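Local atomic coordinates of cytochrome c (Pseudomonas aeruginosa, PDB entry 6RTE), a protein that oxidises dihydro-heme d1 in the biosynthesis of heme d1, joining a heme c-carrying cytochrome domain to an eight-bladed beta-propeller. Residues A[71-81]-A[98-109]; A[115-123]-A[214-222]. All blocks are in the same frame, centred on the assembly; numbering follows the deposited sequence.

From the N terminus the chain first forms contact 1, where residues 71-81 and 98-109 close a short connection of 16 residues and bring two helices of the cytochrome c domain together beside heme c. Contact 2 opens only after contact 1 has closed, so the two lie in series and neither nest nor cross. Here residues 115-123, just past helix 98-109, meet residues 214-222 and close a 90-residue span holding the first propeller strands. The centres of contacts 1 and 2 are about 26 Å apart, and their nearest atoms about 10 Å. The pair is a worked example of a short closure inside one domain followed by a long one between linker and propeller.

Contact 1. Residues A[71-81]-A[98-109]; sequences LKPAQAREVIL and DAAADALVAYLY. With HEC (heme c), chain C.
Tyr109 and Val105 press against the start of helix 73-81 and form the compact end of this helix pair, whose short axes cross at 127° with a closest approach of 9.6 Å. Pro73 CG lies over the centre of the Tyr109 ring, 3.6 Å from its centroid, in a CH-pi contact. Ala76 CB sits at the edge of the same ring, while Tyr109 OH donates to Leu71 O over 2.6 Å, approaching from above the carbonyl plane; face and hydroxyl together fix how the ring is turned. The two methyls of Val105 reach successive turns of the partner helix. CG1, anti to the backbone N (chi1 174°), touches Pro73 CB at 3.7 Å, which leaves CG2 anti to the carbonyl carbon and directed at Arg77 CA. Deeper in, Ile80 CD1 meets Val105 CG2 and lies 3.5 Å from the heme methyl CMB.

The outer side is polar and more open. Arg77, extended (chi1 -165°), runs across to Asp102, where NE makes a salt bridge to OD1, modelled at 2.5 Å, a length so short that its exact value is doubtful. NH2 reaches Asp98 OD1 more weakly at 3.2 Å. Ala101 CB lies over one guanidinium face, displaced from its centre.

Beyond the pair, helix 38-46 packs on helix 98-109 through Leu42, against Ala100 and Leu104, as the N- and C-terminal helices do in class I cytochromes c; Leu96 of the intervening loop touches Leu81 and Leu104.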
loop_
_atom_site.group_PDB
_atom_site.type_symbol
_atom_site.label_atom_id
_atom_site.label_comp_id
_atom_site.label_asym_id
_atom_site.label_seq_id
_atom_site.Cartn_x
_atom_site.Cartn_y
_atom_site.Cartn_z
ATOM N N LEU A 71 -2.007 -11.873 11.441
ATOM C CA LEU A 71 -2.214 -12.058 12.873
ATOM C C LEU A 71 -2.110 -13.550 13.171
ATOM O O LEU A 71 -2.940 -14.336 12.709
ATOM C CB LEU A 71 -3.579 -11.510 13.293
ATOM C CG LEU A 71 -3.914 -11.540 14.787
ATOM C CD1 LEU A 71 -3.065 -10.514 15.552
ATOM C CD2 LEU A 71 -5.403 -11.291 14.991
ATOM N N LYS A 72 -1.099 -13.939 13.927
ATOM C CA LYS A 72 -0.949 -15.348 14.280
ATOM C C LYS A 72 -2.066 -15.766 15.234
ATOM O O LYS A 72 -2.492 -14.970 16.081
ATOM C CB LYS A 72 0.413 -15.599 14.920
ATOM C CG LYS A 72 1.574 -15.492 13.940
ATOM C CD LYS A 72 2.865 -16.035 14.542
ATOM C CE LYS A 72 4.080 -15.707 13.671
ATOM N NZ LYS A 72 4.318 -14.236 13.565
ATOM N N PRO A 73 -2.565 -17.000 15.120
ATOM C CA PRO A 73 -3.662 -17.426 16.008
ATOM C C PRO A 73 -3.373 -17.250 17.485
ATOM O O PRO A 73 -4.296 -16.940 18.255
ATOM C CB PRO A 73 -3.843 -18.899 15.623
ATOM C CG PRO A 73 -3.521 -18.892 14.136
ATOM C CD PRO A 73 -2.322 -17.981 14.045
ATOM N N ALA A 74 -2.119 -17.430 17.913
ATOM C CA ALA A 74 -1.788 -17.194 19.311
ATOM C C ALA A 74 -1.972 -15.725 19.677
ATOM O O ALA A 74 -2.354 -15.409 20.811
ATOM C CB ALA A 74 -0.353 -17.649 19.599
ATOM N N GLN A 75 -1.723 -14.818 18.725
ATOM C CA GLN A 75 -1.939 -13.396 18.979
ATOM C C GLN A 75 -3.426 -13.062 18.985
ATOM O O GLN A 75 -3.880 -12.243 19.796
ATOM C CB GLN A 75 -1.194 -12.564 17.935
ATOM C CG GLN A 75 0.314 -12.827 17.917
ATOM C CD GLN A 75 1.017 -12.204 16.719
ATOM O OE1 GLN A 75 0.419 -12.014 15.654
ATOM N NE2 GLN A 75 2.295 -11.876 16.891
ATOM N N ALA A 76 -4.203 -13.682 18.090
ATOM C CA ALA A 76 -5.655 -13.522 18.139
ATOM C C ALA A 76 -6.210 -14.004 19.473
ATOM O O ALA A 76 -7.093 -13.365 20.057
ATOM C CB ALA A 76 -6.315 -14.280 16.991
ATOM N N ARG A 77 -5.701 -15.137 19.970
ATOM C CA ARG A 77 -6.168 -15.660 21.248
ATOM C C ARG A 77 -5.954 -14.646 22.365
ATOM O O ARG A 77 -6.837 -14.438 23.207
ATOM C CB ARG A 77 -5.440 -16.960 21.565
ATOM C CG ARG A 77 -6.074 -17.775 22.673
ATOM C CD ARG A 77 -5.383 -19.119 22.821
ATOM N NE ARG A 77 -6.064 -19.959 23.803
ATOM C CZ ARG A 77 -5.860 -19.884 25.115
ATOM N NH1 ARG A 77 -4.988 -19.015 25.612
ATOM N NH2 ARG A 77 -6.533 -20.688 25.932
ATOM N N GLU A 78 -4.784 -14.003 22.391
ATOM C CA GLU A 78 -4.509 -13.040 23.450
ATOM C C GLU A 78 -5.388 -11.810 23.312
ATOM O O GLU A 78 -5.806 -11.234 24.326
ATOM C CB GLU A 78 -3.028 -12.660 23.440
ATOM C CG GLU A 78 -2.084 -13.816 23.765
ATOM C CD GLU A 78 -2.098 -14.204 25.243
ATOM O OE1 GLU A 78 -2.923 -13.656 26.007
ATOM O OE2 GLU A 78 -1.277 -15.058 25.644
ATOM N N VAL A 79 -5.695 -11.405 22.072
ATOM C CA VAL A 79 -6.598 -10.287 21.847
ATOM C C VAL A 79 -8.001 -10.624 22.341
ATOM O O VAL A 79 -8.676 -9.788 22.955
ATOM C CB VAL A 79 -6.609 -9.898 20.355
ATOM C CG1 VAL A 79 -7.649 -8.821 20.102
ATOM C CG2 VAL A 79 -5.238 -9.413 19.914
ATOM N N ILE A 80 -8.463 -11.850 22.078
ATOM C CA ILE A 80 -9.799 -12.245 22.515
ATOM C C ILE A 80 -9.883 -12.270 24.036
ATOM O O ILE A 80 -10.924 -11.945 24.621
ATOM C CB ILE A 80 -10.170 -13.617 21.917
ATOM C CG1 ILE A 80 -10.323 -13.513 20.401
ATOM C CG2 ILE A 80 -11.440 -14.154 22.581
ATOM C CD1 ILE A 80 -10.413 -14.867 19.702
ATOM N N LEU A 81 -8.800 -12.663 24.705
ATOM C CA LEU A 81 -8.864 -12.859 26.149
ATOM C C LEU A 81 -8.664 -11.553 26.908
ATOM O O LEU A 81 -9.386 -11.277 27.874
ATOM C CB LEU A 81 -7.820 -13.888 26.586
ATOM C CG LEU A 81 -8.111 -15.324 26.155
ATOM C CD1 LEU A 81 -6.949 -16.231 26.503
ATOM C CD2 LEU A 81 -9.398 -15.823 26.795
ATOM N N ASP A 98 -10.501 -21.450 28.627
ATOM C CA ASP A 98 -9.482 -21.788 27.635
ATOM C C ASP A 98 -10.072 -22.561 26.460
ATOM O O ASP A 98 -9.715 -22.316 25.304
ATOM C CB ASP A 98 -8.366 -22.608 28.288
ATOM C CG ASP A 98 -7.361 -21.753 29.035
ATOM O OD1 ASP A 98 -7.437 -20.507 28.963
ATOM O OD2 ASP A 98 -6.482 -22.345 29.701
ATOM N N ALA A 99 -10.953 -23.525 26.739
ATOM C CA ALA A 99 -11.539 -24.313 25.658
ATOM C C ALA A 99 -12.391 -23.439 24.746
ATOM O O ALA A 99 -12.425 -23.640 23.527
ATOM C CB ALA A 99 -12.370 -25.456 26.233
ATOM N N ALA A 100 -13.088 -22.460 25.321
ATOM C CA ALA A 100 -13.924 -21.575 24.522
ATOM C C ALA A 100 -13.075 -20.613 23.705
ATOM O O ALA A 100 -13.419 -20.285 22.563
ATOM C CB ALA A 100 -14.892 -20.827 25.437
ATOM N N ALA A 101 -11.950 -20.157 24.269
ATOM C CA ALA A 101 -11.046 -19.288 23.522
ATOM C C ALA A 101 -10.410 -20.038 22.357
ATOM O O ALA A 101 -10.336 -19.512 21.241
ATOM C CB ALA A 101 -9.970 -18.724 24.451
ATOM N N ASP A 102 -9.953 -21.273 22.598
ATOM C CA ASP A 102 -9.397 -22.072 21.514
ATOM C C ASP A 102 -10.446 -22.337 20.442
ATOM O O ASP A 102 -10.157 -22.254 19.241
ATOM C CB ASP A 102 -8.847 -23.394 22.049
ATOM C CG ASP A 102 -7.804 -23.203 23.134
ATOM O OD1 ASP A 102 -7.115 -22.161 23.135
ATOM O OD2 ASP A 102 -7.677 -24.105 23.984
ATOM N N ALA A 103 -11.676 -22.656 20.858
ATOM C CA ALA A 103 -12.742 -22.885 19.890
ATOM C C ALA A 103 -12.953 -21.658 19.011
ATOM O O ALA A 103 -13.116 -21.779 17.788
ATOM C CB ALA A 103 -14.034 -23.253 20.607
ATOM N N LEU A 104 -12.957 -20.466 19.617
ATOM C CA LEU A 104 -13.185 -19.255 18.839
ATOM C C LEU A 104 -12.049 -19.020 17.849
ATOM O O LEU A 104 -12.298 -18.715 16.677
ATOM C CB LEU A 104 -13.362 -18.063 19.777
ATOM C CG LEU A 104 -14.799 -17.832 20.257
ATOM C CD1 LEU A 104 -14.826 -16.889 21.452
ATOM C CD2 LEU A 104 -15.661 -17.288 19.123
ATOM N N VAL A 105 -10.799 -19.179 18.299
ATOM C CA VAL A 105 -9.658 -19.005 17.406
ATOM C C VAL A 105 -9.743 -19.985 16.244
ATOM O O VAL A 105 -9.569 -19.609 15.073
ATOM C CB VAL A 105 -8.337 -19.164 18.176
ATOM C CG1 VAL A 105 -7.143 -19.123 17.215
ATOM C CG2 VAL A 105 -8.206 -18.079 19.235
ATOM N N ALA A 106 -10.007 -21.257 16.548
ATOM C CA ALA A 106 -10.127 -22.263 15.498
ATOM C C ALA A 106 -11.174 -21.853 14.469
ATOM O O ALA A 106 -10.940 -21.959 13.262
ATOM C CB ALA A 106 -10.467 -23.625 16.108
ATOM N N TYR A 107 -12.325 -21.361 14.936
ATOM C CA TYR A 107 -13.398 -20.929 14.042
ATOM C C TYR A 107 -12.973 -19.752 13.166
ATOM O O TYR A 107 -13.326 -19.693 11.979
ATOM C CB TYR A 107 -14.628 -20.562 14.878
ATOM C CG TYR A 107 -15.796 -19.993 14.106
ATOM C CD1 TYR A 107 -16.573 -20.801 13.285
ATOM C CD2 TYR A 107 -16.141 -18.650 14.219
ATOM C CE1 TYR A 107 -17.654 -20.279 12.584
ATOM C CE2 TYR A 107 -17.212 -18.120 13.525
ATOM C CZ TYR A 107 -17.966 -18.939 12.707
ATOM O OH TYR A 107 -19.034 -18.415 12.016
ATOM N N LEU A 108 -12.230 -18.792 13.728
ATOM C CA LEU A 108 -11.864 -17.608 12.961
ATOM C C LEU A 108 -10.919 -17.962 11.819
ATOM O O LEU A 108 -10.994 -17.374 10.741
ATOM C CB LEU A 108 -11.206 -16.554 13.857
ATOM C CG LEU A 108 -12.052 -15.871 14.940
ATOM C CD1 LEU A 108 -11.287 -14.674 15.483
ATOM C CD2 LEU A 108 -13.394 -15.449 14.412
ATOM N N TYR A 109 -10.009 -18.912 12.046
ATOM C CA TYR A 109 -9.025 -19.266 11.034
ATOM C C TYR A 109 -9.489 -20.388 10.115
ATOM O O TYR A 109 -8.829 -20.651 9.106
ATOM C CB TYR A 109 -7.700 -19.618 11.712
ATOM C CG TYR A 109 -7.018 -18.377 12.263
ATOM C CD1 TYR A 109 -7.369 -17.865 13.508
ATOM C CD2 TYR A 109 -6.067 -17.691 11.518
ATOM C CE1 TYR A 109 -6.775 -16.717 14.005
ATOM C CE2 TYR A 109 -5.468 -16.536 12.011
ATOM C CZ TYR A 109 -5.832 -16.054 13.258
ATOM O OH TYR A 109 -5.232 -14.916 13.768
HETATM FE FE HEC C . -13.276 -7.933 18.418
HETATM C CHA HEC C . -10.505 -6.593 17.050
HETATM C CHB HEC C . -12.024 -11.109 17.937
HETATM C CHC HEC C . -15.975 -9.302 20.155
HETATM C CHD HEC C . -14.823 -4.936 18.452
HETATM N NA HEC C . -11.605 -8.713 17.658
HETATM C C1A HEC C . -10.576 -7.964 17.139
HETATM C C2A HEC C . -9.551 -8.830 16.685
HETATM C C3A HEC C . -9.972 -10.094 16.937
HETATM C C4A HEC C . -11.254 -10.028 17.536
HETATM C CMA HEC C . -9.209 -11.344 16.616
HETATM C CAA HEC C . -8.244 -8.421 16.043
HETATM C CBA HEC C . -8.473 -8.274 14.528
HETATM C CGA HEC C . -7.300 -7.771 13.724
HETATM O O1A HEC C . -7.463 -7.492 12.509
HETATM O O2A HEC C . -6.186 -7.619 14.236
HETATM N NB HEC C . -13.885 -9.872 18.944
HETATM C C1B HEC C . -13.234 -10.991 18.643
HETATM C C2B HEC C . -13.954 -12.111 19.154
HETATM C C3B HEC C . -15.066 -11.636 19.792
HETATM C C4B HEC C . -14.998 -10.166 19.639
HETATM C CMB HEC C . -13.540 -13.546 19.013
HETATM C CAB HEC C . -16.161 -12.315 20.544
HETATM C CBB HEC C . -15.573 -13.436 21.398
HETATM N NC HEC C . -15.093 -7.256 19.190
HETATM C C1C HEC C . -16.052 -7.947 19.849
HETATM C C2C HEC C . -17.105 -7.064 20.169
HETATM C C3C HEC C . -16.771 -5.803 19.694
HETATM C C4C HEC C . -15.500 -5.952 19.061
HETATM C CMC HEC C . -18.344 -7.482 20.904
HETATM C CAC HEC C . -17.492 -4.513 19.701
HETATM C CBC HEC C . -17.748 -3.779 21.011
HETATM N ND HEC C . -12.784 -6.181 17.882
HETATM C C1D HEC C . -13.528 -5.076 17.963
HETATM C C2D HEC C . -12.788 -3.918 17.444
HETATM C C3D HEC C . -11.589 -4.364 17.058
HETATM C C4D HEC C . -11.607 -5.805 17.332
HETATM C CMD HEC C . -13.283 -2.498 17.368
HETATM C CAD HEC C . -10.477 -3.551 16.443
HETATM C CBD HEC C . -9.574 -2.941 17.519
HETATM C CGD HEC C . -8.439 -2.127 16.943
HETATM O O1D HEC C . -8.632 -0.941 16.639
HETATM O O2D HEC C . -7.311 -2.611 16.770
#

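Contact 2. Residues A[115-123]-A[214-222]; sequences EPQWSAEDI and AEVRAGLNT
Ala218 O is gripped twice: a water donates to it over 2.9 Å while also donating to Trp118 O, and Asn238 ND2 supplies a second hydrogen bond. Beside this bridge, Trp118 NE1 donates to Arg217 O at 2.9 Å with an N-H...O angle of 163°; the acceptor lies near the indole plane, although the nitrogen stands above the plane of the carbonyl. Leu220 CD2 approaches the indole obliquely near its rim, 3.8 Å from Trp118 CE3, on the side away from Asp122 CB, and the same methyl lies over the centre of the Arg217 guanidinium. Asp122 also completes a capping box: its N donates to Ser119 OG, and Ser119 N to its OD2 at 2.9 Å, which caps the N terminus of helix 120-126. Further along, Ile123 CG2 packs on Val216 CG2 at 3.9 Å.

The extended Arg217 chain (chi1 -170°) passes the rim of the indole on the same side as Leu220, with CD 3.7 Å from Trp118 CZ2. Indole and water thus occupy consecutive carbonyls where two propeller sheets meet. Two backbone oxygens, Asp199 O and Leu56 O of the cytochrome domain, accept from Arg217 NH2, so part of its charge is probably offset by carbonyl dipoles.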
loop_
_atom_site.group_PDB
_atom_site.type_symbol
_atom_site.label_atom_id
_atom_site.label_comp_id
_atom_site.label_asym_id
_atom_site.label_seq_id
_atom_site.Cartn_x
_atom_site.Cartn_y
_atom_site.Cartn_z
ATOM N N GLU A 115 -17.211 -20.020 0.072
ATOM C CA GLU A 115 -16.495 -18.758 0.051
ATOM C C GLU A 115 -17.475 -17.589 0.109
ATOM O O GLU A 115 -18.463 -17.577 -0.631
ATOM C CB GLU A 115 -15.641 -18.682 -1.208
ATOM C CG GLU A 115 -14.809 -17.434 -1.340
ATOM C CD GLU A 115 -14.051 -17.428 -2.664
ATOM O OE1 GLU A 115 -14.557 -16.844 -3.632
ATOM O OE2 GLU A 115 -12.987 -18.061 -2.724
ATOM N N PRO A 116 -17.241 -16.593 0.964
ATOM C CA PRO A 116 -18.158 -15.449 1.026
ATOM C C PRO A 116 -18.148 -14.669 -0.280
ATOM O O PRO A 116 -17.106 -14.515 -0.924
ATOM C CB PRO A 116 -17.600 -14.605 2.181
ATOM C CG PRO A 116 -16.693 -15.501 2.945
ATOM C CD PRO A 116 -16.157 -16.499 1.961
ATOM N N GLN A 117 -19.318 -14.149 -0.655
ATOM C CA GLN A 117 -19.499 -13.378 -1.874
ATOM C C GLN A 117 -19.550 -11.869 -1.584
ATOM O O GLN A 117 -19.871 -11.431 -0.475
ATOM C CB GLN A 117 -20.793 -13.789 -2.585
ATOM C CG GLN A 117 -20.984 -15.284 -2.771
ATOM C CD GLN A 117 -20.053 -15.855 -3.805
ATOM O OE1 GLN A 117 -20.168 -15.554 -4.997
ATOM N NE2 GLN A 117 -19.104 -16.666 -3.357
ATOM N N TRP A 118 -19.257 -11.082 -2.617
ATOM C CA TRP A 118 -19.461 -9.629 -2.566
ATOM C C TRP A 118 -19.816 -9.172 -3.978
ATOM O O TRP A 118 -18.923 -8.913 -4.791
ATOM C CB TRP A 118 -18.246 -8.898 -2.029
ATOM C CG TRP A 118 -18.617 -7.544 -1.488
ATOM C CD1 TRP A 118 -18.210 -6.327 -1.951
ATOM C CD2 TRP A 118 -19.499 -7.285 -0.398
ATOM N NE1 TRP A 118 -18.779 -5.321 -1.198
ATOM C CE2 TRP A 118 -19.576 -5.889 -0.242
ATOM C CE3 TRP A 118 -20.227 -8.104 0.474
ATOM C CZ2 TRP A 118 -20.348 -5.289 0.755
ATOM C CZ3 TRP A 118 -20.996 -7.509 1.460
ATOM C CH2 TRP A 118 -21.057 -6.108 1.581
ATOM N N SER A 119 -21.113 -9.069 -4.249
ATOM C CA SER A 119 -21.627 -8.849 -5.587
ATOM C C SER A 119 -21.663 -7.359 -5.940
ATOM O O SER A 119 -21.458 -6.485 -5.101
ATOM C CB SER A 119 -23.033 -9.425 -5.701
ATOM O OG SER A 119 -23.938 -8.617 -4.956
ATOM N N ALA A 120 -21.937 -7.086 -7.221
ATOM C CA ALA A 120 -22.249 -5.725 -7.645
ATOM C C ALA A 120 -23.324 -5.101 -6.760
ATOM O O ALA A 120 -23.218 -3.931 -6.372
ATOM C CB ALA A 120 -22.702 -5.729 -9.112
ATOM N N GLU A 121 -24.358 -5.877 -6.407
ATOM C CA GLU A 121 -25.445 -5.354 -5.584
ATOM C C GLU A 121 -24.964 -4.992 -4.181
ATOM O O GLU A 121 -25.358 -3.954 -3.630
ATOM C CB GLU A 121 -26.590 -6.365 -5.507
ATOM C CG GLU A 121 -27.390 -6.504 -6.792
ATOM C CD GLU A 121 -26.585 -7.148 -7.927
ATOM O OE1 GLU A 121 -25.858 -8.146 -7.671
ATOM O OE2 GLU A 121 -26.663 -6.637 -9.065
ATOM N N ASP A 122 -24.141 -5.851 -3.574
ATOM C CA ASP A 122 -23.527 -5.520 -2.291
ATOM C C ASP A 122 -22.709 -4.234 -2.396
ATOM O O ASP A 122 -22.816 -3.340 -1.543
ATOM C CB ASP A 122 -22.620 -6.663 -1.828
ATOM C CG ASP A 122 -23.371 -7.933 -1.489
ATOM O OD1 ASP A 122 -24.403 -7.862 -0.771
ATOM O OD2 ASP A 122 -22.888 -9.015 -1.909
ATOM N N ILE A 123 -21.871 -4.133 -3.427
ATOM C CA ILE A 123 -21.036 -2.954 -3.609
ATOM C C ILE A 123 -21.894 -1.692 -3.684
ATOM O O ILE A 123 -21.632 -0.701 -2.993
ATOM C CB ILE A 123 -20.162 -3.110 -4.869
ATOM C CG1 ILE A 123 -19.200 -4.286 -4.714
ATOM C CG2 ILE A 123 -19.370 -1.821 -5.149
ATOM C CD1 ILE A 123 -18.478 -4.631 -6.027
ATOM N N ALA A 214 -16.925 10.449 -0.488
ATOM C CA ALA A 214 -17.677 9.222 -0.677
ATOM C C ALA A 214 -16.876 8.054 -0.122
ATOM O O ALA A 214 -15.654 8.137 0.049
ATOM C CB ALA A 214 -17.997 8.992 -2.160
ATOM N N GLU A 215 -17.587 6.959 0.143
ATOM C CA GLU A 215 -16.968 5.695 0.486
ATOM C C GLU A 215 -17.801 4.569 -0.112
ATOM O O GLU A 215 -19.020 4.686 -0.271
ATOM C CB GLU A 215 -16.857 5.474 2.000
ATOM C CG GLU A 215 -16.086 6.562 2.747
ATOM C CD GLU A 215 -15.826 6.164 4.193
ATOM O OE1 GLU A 215 -16.739 6.350 5.031
ATOM O OE2 GLU A 215 -14.723 5.633 4.477
ATOM N N VAL A 216 -17.131 3.468 -0.432
ATOM C CA VAL A 216 -17.793 2.292 -0.971
ATOM C C VAL A 216 -16.978 1.093 -0.511
ATOM O O VAL A 216 -15.774 1.196 -0.264
ATOM C CB VAL A 216 -17.944 2.376 -2.511
ATOM C CG1 VAL A 216 -16.628 2.123 -3.247
ATOM C CG2 VAL A 216 -19.038 1.432 -3.015
ATOM N N ARG A 217 -17.656 -0.031 -0.327
ATOM C CA ARG A 217 -16.979 -1.282 -0.012
ATOM C C ARG A 217 -16.867 -2.080 -1.302
ATOM O O ARG A 217 -17.862 -2.631 -1.790
ATOM C CB ARG A 217 -17.697 -2.086 1.060
ATOM C CG ARG A 217 -16.821 -3.265 1.523
ATOM C CD ARG A 217 -17.457 -4.104 2.643
ATOM N NE ARG A 217 -16.428 -4.953 3.221
ATOM C CZ ARG A 217 -16.628 -5.845 4.181
ATOM N NH1 ARG A 217 -17.836 -6.029 4.677
ATOM N NH2 ARG A 217 -15.600 -6.548 4.633
ATOM N N ALA A 218 -15.660 -2.157 -1.831
ATOM C CA ALA A 218 -15.420 -2.802 -3.114
ATOM C C ALA A 218 -15.182 -4.302 -3.007
ATOM O O ALA A 218 -15.349 -5.010 -4.007
ATOM C CB ALA A 218 -14.213 -2.140 -3.787
ATOM N N GLY A 219 -14.787 -4.793 -1.844
ATOM C CA GLY A 219 -14.522 -6.210 -1.667
ATOM C C GLY A 219 -14.520 -6.566 -0.199
ATOM O O GLY A 219 -14.905 -5.764 0.651
ATOM N N LEU A 220 -14.083 -7.799 0.093
ATOM C CA LEU A 220 -13.987 -8.270 1.471
ATOM C C LEU A 220 -12.558 -8.304 1.988
ATOM O O LEU A 220 -12.344 -8.179 3.194
ATOM C CB LEU A 220 -14.587 -9.684 1.586
ATOM C CG LEU A 220 -16.062 -9.798 1.208
ATOM C CD1 LEU A 220 -16.532 -11.258 1.295
ATOM C CD2 LEU A 220 -16.906 -8.929 2.110
ATOM N N ASN A 221 -11.587 -8.506 1.104
ATOM C CA ASN A 221 -10.170 -8.401 1.438
ATOM C C ASN A 221 -9.492 -7.780 0.225
ATOM O O ASN A 221 -9.466 -8.381 -0.862
ATOM C CB ASN A 221 -9.559 -9.750 1.791
ATOM C CG ASN A 221 -8.149 -9.627 2.339
ATOM O OD1 ASN A 221 -7.177 -9.907 1.646
ATOM N ND2 ASN A 221 -8.037 -9.203 3.584
ATOM N N THR A 222 -8.963 -6.575 0.406
ATOM C CA THR A 222 -8.483 -5.744 -0.690
ATOM C C THR A 222 -6.972 -5.581 -0.588
ATOM O O THR A 222 -6.417 -5.526 0.511
ATOM C CB THR A 222 -9.169 -4.377 -0.658
ATOM O OG1 THR A 222 -10.552 -4.554 -0.977
ATOM C CG2 THR A 222 -8.543 -3.402 -1.664
HETATM O O HOH W 1 -16.259 -7.595 -4.872
#